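Acyl-CoA dehydrogenase FadE3 (Mycobacterium smegmatis, PDB 4IV6) belongs to the acyl-CoA dehydrogenase family of flavoproteins, and holds dihydroflavine-adenine dinucleotide in an assembly of four copies of the same chain. Local coordinates at residues 56-61 with 98-103; 109-114 with 186-191; 261-266 with 349-354. All coordinates share one frame; numbering follows the deposited sequence.

Interaction 1: residues 56-61 with 98-103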
# COMPACT_ATOMS: atom_id res chain seq x y z
N ALA B 56 4.78 -36.10 -9.55
CA ALA B 56 5.92 -36.22 -8.66
C ALA B 56 6.35 -37.68 -8.40
O ALA B 56 7.15 -37.93 -7.51
CB ALA B 56 5.64 -35.50 -7.35
N ILE B 57 5.85 -38.62 -9.18
CA ILE B 57 6.06 -40.05 -8.90
C ILE B 57 6.92 -40.71 -9.98
O ILE B 57 6.47 -40.91 -11.10
CB ILE B 57 4.70 -40.79 -8.73
CG1 ILE B 57 3.93 -40.21 -7.54
CG2 ILE B 57 4.93 -42.28 -8.54
CD1 ILE B 57 2.53 -40.77 -7.36
N PRO B 58 8.18 -41.05 -9.63
CA PRO B 58 9.10 -41.61 -10.62
C PRO B 58 8.93 -43.11 -10.80
O PRO B 58 8.18 -43.74 -10.06
CB PRO B 58 10.46 -41.34 -9.99
CG PRO B 58 10.18 -41.55 -8.55
CD PRO B 58 8.80 -40.98 -8.30
N GLU B 59 9.64 -43.65 -11.78
CA GLU B 59 9.75 -45.09 -11.95
C GLU B 59 10.50 -45.64 -10.74
O GLU B 59 11.34 -44.97 -10.20
CB GLU B 59 10.55 -45.43 -13.20
CG GLU B 59 9.97 -44.90 -14.49
CD GLU B 59 10.85 -45.23 -15.68
OE1 GLU B 59 11.71 -46.13 -15.57
OE2 GLU B 59 10.70 -44.58 -16.73
N PRO B 60 10.19 -46.87 -10.32
CA PRO B 60 9.31 -47.83 -10.96
C PRO B 60 7.82 -47.64 -10.68
O PRO B 60 7.01 -48.33 -11.28
CB PRO B 60 9.81 -49.17 -10.40
CG PRO B 60 10.30 -48.83 -9.03
CD PRO B 60 10.84 -47.42 -9.12
N TYR B 61 7.46 -46.70 -9.80
CA TYR B 61 6.07 -46.58 -9.36
C TYR B 61 5.18 -45.90 -10.40
O TYR B 61 4.05 -46.30 -10.60
CB TYR B 61 5.97 -45.81 -8.04
CG TYR B 61 7.01 -46.21 -7.03
CD1 TYR B 61 6.91 -47.42 -6.35
CD2 TYR B 61 8.07 -45.40 -6.76
CE1 TYR B 61 7.87 -47.80 -5.43
CE2 TYR B 61 9.03 -45.76 -5.84
CZ TYR B 61 8.93 -46.97 -5.18
OH TYR B 61 9.88 -47.30 -4.27
N LEU B 98 6.06 -37.02 0.42
CA LEU B 98 6.34 -37.58 1.73
C LEU B 98 6.61 -39.10 1.68
O LEU B 98 7.52 -39.60 2.36
CB LEU B 98 5.19 -37.31 2.70
CG LEU B 98 5.01 -35.85 3.06
CD1 LEU B 98 3.81 -35.71 3.99
CD2 LEU B 98 6.27 -35.26 3.68
N LEU B 99 5.82 -39.81 0.89
CA LEU B 99 6.03 -41.24 0.68
C LEU B 99 7.40 -41.51 0.07
O LEU B 99 8.14 -42.37 0.54
CB LEU B 99 4.94 -41.83 -0.23
CG LEU B 99 3.63 -42.24 0.44
CD1 LEU B 99 2.52 -42.38 -0.60
CD2 LEU B 99 3.80 -43.55 1.18
N LEU B 100 7.76 -40.77 -0.97
CA LEU B 100 9.08 -40.96 -1.56
C LEU B 100 10.19 -40.64 -0.57
O LEU B 100 11.14 -41.38 -0.48
CB LEU B 100 9.22 -40.11 -2.79
CG LEU B 100 8.39 -40.66 -3.95
CD1 LEU B 100 8.14 -39.54 -4.94
CD2 LEU B 100 9.09 -41.85 -4.62
N LEU B 101 10.06 -39.56 0.19
CA LEU B 101 11.14 -39.13 1.10
C LEU B 101 11.30 -40.03 2.31
O LEU B 101 12.42 -40.30 2.72
CB LEU B 101 10.92 -37.68 1.59
CG LEU B 101 11.11 -36.56 0.55
CD1 LEU B 101 10.87 -35.19 1.17
CD2 LEU B 101 12.49 -36.61 -0.09
N PHE B 102 10.19 -40.51 2.86
CA PHE B 102 10.13 -41.09 4.18
C PHE B 102 9.49 -42.50 4.27
O PHE B 102 9.60 -43.18 5.28
CB PHE B 102 9.36 -40.12 5.11
CG PHE B 102 9.96 -38.72 5.18
CD1 PHE B 102 11.23 -38.51 5.68
CD2 PHE B 102 9.24 -37.63 4.76
CE1 PHE B 102 11.79 -37.25 5.74
CE2 PHE B 102 9.78 -36.34 4.82
CZ PHE B 102 11.06 -36.15 5.32
N GLY B 103 8.75 -42.92 3.24
CA GLY B 103 8.04 -44.17 3.33
C GLY B 103 8.95 -45.39 3.25
O GLY B 103 10.02 -45.34 2.65
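The Tyr-61 ring has Pro-60 on one face, its CD 4.1 Å above the ring plane and displaced toward the rim, while Leu-100 of the helix reaches the ring obliquely. Leu-100 CD2 comes to 4.1 Å from Tyr-61 CE2, the two side chains sliding past each other in opposite directions.

Leu-100 carries the helix side of the contact, because its two methyls divide the work. Leu-100 CD1 sits 3.7 Å from Pro-58 CD. Leu-100 CD2 meets Pro-58 CD at 3.8 Å, so that the end of the leucine straddles one corner of the pyrrolidine ring. Leu-100 CD1 also presses on the backbone at Ala-56 O, 3.2 Å away, a tight van der Waals approach. The CA-CB bond of Leu-100 is not aimed at the loop. Placing CG anti to the carbonyl carbon (chi1 -73°) swings the branched end over to it, a reach that a forked aliphatic chain suits well.

On the loop side, small Ala-56 lets the backbone lie close to helix 83-102, where it also touches Thr-93. The rigid ring of Pro-58 offers an apolar surface without extra flexibility. Tyr-61 continues onto Lys-108 and Gln-109 of the next helix, and Leu-100 likewise onto Leu-112.

The loop is shaped by a cis peptide before Pro-60 and by a weak backbone bond from Tyr-61 N to Pro-58 O of 3.1 Å. Residues 58-61 thus form a type VI beta turn, set against the C-terminal end of a helix in the N-terminal helical domain of the acyl-CoA dehydrogenase fold.

Interaction 2: residues 109-114 with 186-191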
# COMPACT_ATOMS: atom_id res chain seq x y z
N GLN B 109 5.39 -49.01 -2.51
CA GLN B 109 4.82 -49.96 -3.42
C GLN B 109 3.32 -50.12 -3.28
O GLN B 109 2.62 -50.33 -4.26
CB GLN B 109 5.51 -51.33 -3.24
CG GLN B 109 5.24 -52.33 -4.36
CD GLN B 109 5.44 -51.75 -5.76
OE1 GLN B 109 6.42 -51.04 -6.01
NE2 GLN B 109 4.50 -52.03 -6.66
N LYS B 110 2.82 -50.04 -2.06
CA LYS B 110 1.39 -50.20 -1.82
C LYS B 110 0.55 -49.07 -2.43
O LYS B 110 -0.54 -49.31 -2.95
CB LYS B 110 1.13 -50.24 -0.33
CG LYS B 110 -0.34 -50.31 0.00
CD LYS B 110 -0.56 -50.67 1.44
CE LYS B 110 -1.95 -51.24 1.55
NZ LYS B 110 -2.23 -51.54 2.97
N TYR B 111 1.06 -47.84 -2.36
CA TYR B 111 0.28 -46.64 -2.65
C TYR B 111 0.65 -45.86 -3.93
O TYR B 111 -0.24 -45.40 -4.64
CB TYR B 111 0.36 -45.69 -1.45
CG TYR B 111 -0.34 -46.21 -0.22
CD1 TYR B 111 -1.67 -46.69 -0.28
CD2 TYR B 111 0.30 -46.20 1.00
CE1 TYR B 111 -2.31 -47.17 0.86
CE2 TYR B 111 -0.34 -46.68 2.14
CZ TYR B 111 -1.64 -47.17 2.07
OH TYR B 111 -2.25 -47.63 3.22
N LEU B 112 1.95 -45.68 -4.20
CA LEU B 112 2.40 -44.81 -5.30
C LEU B 112 1.96 -45.20 -6.71
O LEU B 112 1.64 -44.29 -7.50
CB LEU B 112 3.92 -44.58 -5.26
CG LEU B 112 4.45 -43.77 -4.08
CD1 LEU B 112 5.95 -43.61 -4.17
CD2 LEU B 112 3.79 -42.40 -4.00
N PRO B 113 1.91 -46.51 -7.03
CA PRO B 113 1.42 -46.83 -8.38
C PRO B 113 -0.03 -46.41 -8.66
O PRO B 113 -0.30 -45.85 -9.72
CB PRO B 113 1.62 -48.36 -8.47
CG PRO B 113 2.76 -48.64 -7.54
CD PRO B 113 2.46 -47.71 -6.36
N ARG B 114 -0.94 -46.63 -7.72
CA ARG B 114 -2.31 -46.21 -7.90
C ARG B 114 -2.49 -44.70 -7.70
O ARG B 114 -3.39 -44.10 -8.27
CB ARG B 114 -3.25 -46.95 -6.97
CG ARG B 114 -3.48 -48.40 -7.33
CD ARG B 114 -4.39 -49.01 -6.29
NE ARG B 114 -3.70 -49.13 -5.00
CZ ARG B 114 -4.28 -49.07 -3.81
NH1 ARG B 114 -3.55 -49.22 -2.70
NH2 ARG B 114 -5.59 -48.85 -3.71
N ILE B 186 3.13 -38.75 11.61
CA ILE B 186 2.20 -38.79 10.50
C ILE B 186 1.84 -40.24 10.21
O ILE B 186 2.73 -41.09 10.11
CB ILE B 186 2.79 -38.12 9.27
CG1 ILE B 186 2.96 -36.61 9.52
CG2 ILE B 186 1.91 -38.38 8.05
CD1 ILE B 186 3.74 -35.91 8.41
N LEU B 187 0.55 -40.53 10.12
CA LEU B 187 0.06 -41.85 9.80
C LEU B 187 -0.68 -41.79 8.48
O LEU B 187 -1.39 -40.81 8.21
CB LEU B 187 -0.90 -42.38 10.89
CG LEU B 187 -0.46 -42.46 12.37
CD1 LEU B 187 -1.52 -43.21 13.19
CD2 LEU B 187 0.88 -43.10 12.56
N LEU B 188 -0.50 -42.82 7.66
CA LEU B 188 -1.19 -42.95 6.39
C LEU B 188 -2.46 -43.74 6.67
O LEU B 188 -2.42 -44.92 6.82
CB LEU B 188 -0.31 -43.68 5.37
CG LEU B 188 1.09 -43.08 5.20
CD1 LEU B 188 1.94 -43.94 4.31
CD2 LEU B 188 0.96 -41.70 4.64
N VAL B 189 -3.59 -43.06 6.73
CA VAL B 189 -4.86 -43.62 7.16
C VAL B 189 -5.80 -43.84 5.99
O VAL B 189 -6.12 -42.90 5.26
CB VAL B 189 -5.52 -42.62 8.13
CG1 VAL B 189 -6.86 -43.14 8.65
CG2 VAL B 189 -4.55 -42.37 9.29
N GLU B 190 -6.25 -45.07 5.83
CA GLU B 190 -7.31 -45.39 4.90
C GLU B 190 -8.70 -45.16 5.53
O GLU B 190 -8.83 -44.91 6.73
CB GLU B 190 -7.17 -46.85 4.41
CG GLU B 190 -5.80 -47.13 3.83
CD GLU B 190 -5.66 -48.55 3.28
OE1 GLU B 190 -6.59 -49.37 3.41
OE2 GLU B 190 -4.63 -48.83 2.70
N LYS B 191 -9.73 -45.27 4.71
CA LYS B 191 -11.11 -45.08 5.16
C LYS B 191 -11.63 -46.28 6.00
O LYS B 191 -12.42 -47.09 5.53
CB LYS B 191 -12.02 -44.81 3.96
CG LYS B 191 -11.72 -43.50 3.20
CD LYS B 191 -12.10 -42.28 4.02
CE LYS B 191 -11.56 -40.97 3.44
NZ LYS B 191 -12.24 -40.60 2.17
O HOH W 1 -1.35 -47.09 5.52
O HOH W 2 -4.93 -49.85 0.01
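Glu-190 OE2 is gripped from several directions. Tyr-111 OH donates to Glu-190 OE2 at 2.7 Å, approaching on the anti side and somewhat out of the carboxylate plane. Water 2 donates to Glu-190 OE2 as well, at 2.9 Å, and Lys-110 NZ adds a long salt bridge to Glu-190 OE2 of 3.6 Å. In the acyl-CoA dehydrogenase fold this joins helix 105-116 of the helical N-terminal domain to strand 184-190 of the beta domain; segments 109-114 and 186-190 cross at 65°, their axes 12.1 Å apart at closest approach.

Tyrosine suits its buried place because the ring packs while the hydroxyl bonds. Tyr-111 CE2 rests obliquely against Leu-188 CD1 at 4.2 Å, and Leu-99 and Leu-166 touch both side chains. Water 1 donates to Leu-188 O at 2.7 Å and lies very close to Tyr-111 OH, a doubtfully short approach that would link the hydroxyl to the strand backbone. With Lys-110 CG anti to the backbone N (chi1 176°), that methylene lies over the centre of the Tyr-111 ring, and the extended chain beyond carries the ammonium to the carboxylate.

Arg-114 links to Glu-190 through water 2, and Arg-114 NH1 donates nearly straight (169°) to Lys-110 O at 3.0 Å, in the guanidinium plane.

Interaction 3: residues 261-266 with 349-354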
# COMPACT_ATOMS: atom_id res chain seq x y z
N PHE B 261 -5.44 -10.86 -14.75
CA PHE B 261 -4.70 -9.94 -15.59
C PHE B 261 -5.04 -10.05 -17.08
O PHE B 261 -5.29 -9.04 -17.74
CB PHE B 261 -3.19 -10.08 -15.40
CG PHE B 261 -2.40 -9.13 -16.26
CD1 PHE B 261 -2.46 -7.77 -16.01
CD2 PHE B 261 -1.67 -9.59 -17.33
CE1 PHE B 261 -1.76 -6.85 -16.80
CE2 PHE B 261 -0.95 -8.68 -18.12
CZ PHE B 261 -1.01 -7.32 -17.86
N GLU B 262 -5.07 -11.27 -17.62
CA GLU B 262 -5.48 -11.44 -19.02
C GLU B 262 -6.86 -10.83 -19.31
O GLU B 262 -7.02 -10.13 -20.33
CB GLU B 262 -5.50 -12.93 -19.42
CG GLU B 262 -4.12 -13.51 -19.58
CD GLU B 262 -4.12 -15.02 -19.77
OE1 GLU B 262 -5.12 -15.61 -20.18
OE2 GLU B 262 -3.10 -15.64 -19.50
N ASP B 263 -7.84 -11.10 -18.44
CA ASP B 263 -9.19 -10.58 -18.64
C ASP B 263 -9.21 -9.06 -18.60
O ASP B 263 -9.86 -8.42 -19.41
CB ASP B 263 -10.18 -11.13 -17.61
CG ASP B 263 -10.56 -12.58 -17.87
OD1 ASP B 263 -10.05 -13.19 -18.85
OD2 ASP B 263 -11.37 -13.13 -17.06
N ALA B 264 -8.51 -8.48 -17.63
CA ALA B 264 -8.45 -7.04 -17.49
C ALA B 264 -7.79 -6.38 -18.71
O ALA B 264 -8.29 -5.39 -19.23
CB ALA B 264 -7.69 -6.69 -16.23
N LEU B 265 -6.69 -6.94 -19.18
CA LEU B 265 -5.99 -6.37 -20.33
C LEU B 265 -6.81 -6.45 -21.59
O LEU B 265 -6.91 -5.47 -22.33
CB LEU B 265 -4.68 -7.10 -20.55
CG LEU B 265 -3.81 -6.61 -21.71
CD1 LEU B 265 -3.44 -5.15 -21.57
CD2 LEU B 265 -2.54 -7.46 -21.73
N ARG B 266 -7.44 -7.60 -21.81
CA ARG B 266 -8.34 -7.76 -22.93
C ARG B 266 -9.51 -6.79 -22.84
O ARG B 266 -9.81 -6.07 -23.79
CB ARG B 266 -8.88 -9.18 -23.03
CG ARG B 266 -9.98 -9.33 -24.08
CD ARG B 266 -10.48 -10.78 -24.23
NE ARG B 266 -10.84 -11.37 -22.93
CZ ARG B 266 -11.85 -10.98 -22.14
NH1 ARG B 266 -12.69 -9.98 -22.47
NH2 ARG B 266 -12.05 -11.61 -20.99
N GLU B 349 -21.71 -12.93 -14.42
CA GLU B 349 -21.60 -13.28 -15.84
C GLU B 349 -20.22 -12.96 -16.42
O GLU B 349 -19.89 -13.40 -17.53
CB GLU B 349 -22.71 -12.60 -16.66
CG GLU B 349 -24.06 -13.26 -16.40
CD GLU B 349 -25.30 -12.49 -16.88
OE1 GLU B 349 -26.39 -13.10 -16.78
OE2 GLU B 349 -25.23 -11.32 -17.30
N TYR B 350 -19.40 -12.24 -15.65
CA TYR B 350 -17.98 -12.04 -15.96
C TYR B 350 -17.17 -12.87 -14.95
O TYR B 350 -17.71 -13.33 -13.93
CB TYR B 350 -17.62 -10.55 -15.87
CG TYR B 350 -18.27 -9.73 -16.96
CD1 TYR B 350 -19.63 -9.51 -16.95
CD2 TYR B 350 -17.52 -9.22 -18.02
CE1 TYR B 350 -20.24 -8.79 -17.95
CE2 TYR B 350 -18.13 -8.49 -19.05
CZ TYR B 350 -19.49 -8.28 -18.99
OH TYR B 350 -20.14 -7.57 -19.95
N ASP B 351 -15.91 -13.11 -15.25
CA ASP B 351 -15.11 -14.08 -14.49
C ASP B 351 -14.28 -13.45 -13.36
O ASP B 351 -13.82 -14.16 -12.47
CB ASP B 351 -14.18 -14.85 -15.44
CG ASP B 351 -14.95 -15.76 -16.41
OD1 ASP B 351 -16.10 -16.16 -16.10
OD2 ASP B 351 -14.41 -16.08 -17.48
N VAL B 352 -14.07 -12.13 -13.42
CA VAL B 352 -13.17 -11.49 -12.48
C VAL B 352 -13.69 -11.62 -11.04
O VAL B 352 -12.90 -11.66 -10.12
CB VAL B 352 -12.78 -10.03 -12.87
CG1 VAL B 352 -11.88 -10.03 -14.10
CG2 VAL B 352 -14.01 -9.15 -13.14
N GLU B 353 -15.00 -11.67 -10.84
CA GLU B 353 -15.53 -11.85 -9.48
C GLU B 353 -15.14 -13.19 -8.90
O GLU B 353 -14.90 -13.29 -7.72
CB GLU B 353 -17.05 -11.66 -9.43
CG GLU B 353 -17.85 -12.74 -10.13
CD GLU B 353 -18.22 -13.94 -9.24
OE1 GLU B 353 -18.34 -15.06 -9.78
OE2 GLU B 353 -18.40 -13.74 -8.03
N ARG B 354 -15.04 -14.21 -9.75
CA ARG B 354 -14.61 -15.51 -9.29
C ARG B 354 -13.13 -15.47 -8.84
O ARG B 354 -12.79 -16.05 -7.80
CB ARG B 354 -14.80 -16.59 -10.37
CG ARG B 354 -14.51 -17.97 -9.83
CD ARG B 354 -13.92 -18.92 -10.81
NE ARG B 354 -14.29 -18.78 -12.22
CZ ARG B 354 -13.45 -19.16 -13.19
NH1 ARG B 354 -12.23 -19.65 -12.88
NH2 ARG B 354 -13.81 -19.07 -14.46
O HOH W 3 -14.04 -11.69 -16.86
O HOH W 4 -12.24 -15.04 -18.60
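Asp-263 of helix 234-270 touches two consecutive residues at the start of the 352-364 region. Asp-263 OD2 lies 3.7 Å from Asp-351 CB, and Asp-263 CB meets Val-352 CG1 at 4.1 Å. With CG anti to the carbonyl carbon (chi1 -75°), the Asp-263 carboxylate is turned toward Asp-351. Compact, branched Val-352 suits the buried side, packing also on Ala-337 and Val-338 of helix 316-340. Water carries the polar link. Water 3 donates to Asp-263 OD2 at 3.0 Å and accepts from Asp-351 N at 2.8 Å, while water 4 donates to both carboxylates, reaching Asp-263 OD2 at 2.6 Å and Asp-351 OD2 at 2.7 Å.

Further out, Tyr-355 OH hydrogen-bonds Asp-263 OD2, and Arg-266, one helical turn on, makes a weak bond and salt bridge to Asp-263 OD1. Arg-31 reaches in from helix 30-35 to pair with Asp-351 OD1. The side chain of Val-352 is about 11 Å from a bound dihydroflavine-adenine dinucleotide.

The two carboxylates, their planes 37° apart, bring Asp-263 OD2 and Asp-351 OD2 within 4.3 Å. Donating waters and a separate arginine for each acid are consistent with both being ionised, their mutual repulsion eased by this shared solvation.

Overall arrangement
Along the chain the three contacts come in series. Interactions 1 and 2 are neighbours, their centres 11 Å apart, and they meet where Leu-99 and Leu-100 pack on Leu-112. Their helices, 83-102 and 105-116, follow each other directly; the elements pack one on the next, from loop 56-61 through the two helices to strand 184-190, and so connect the N-terminal and middle domains. Interaction 3 lies across the chain's centre, about 38 Å and 40 Å from the other two between centres, among helices of the C-terminal domain. There other subunits come within reach of its segments, whereas none touches the segments of interactions 1 and 2. Together the contacts sample all three domains of the family.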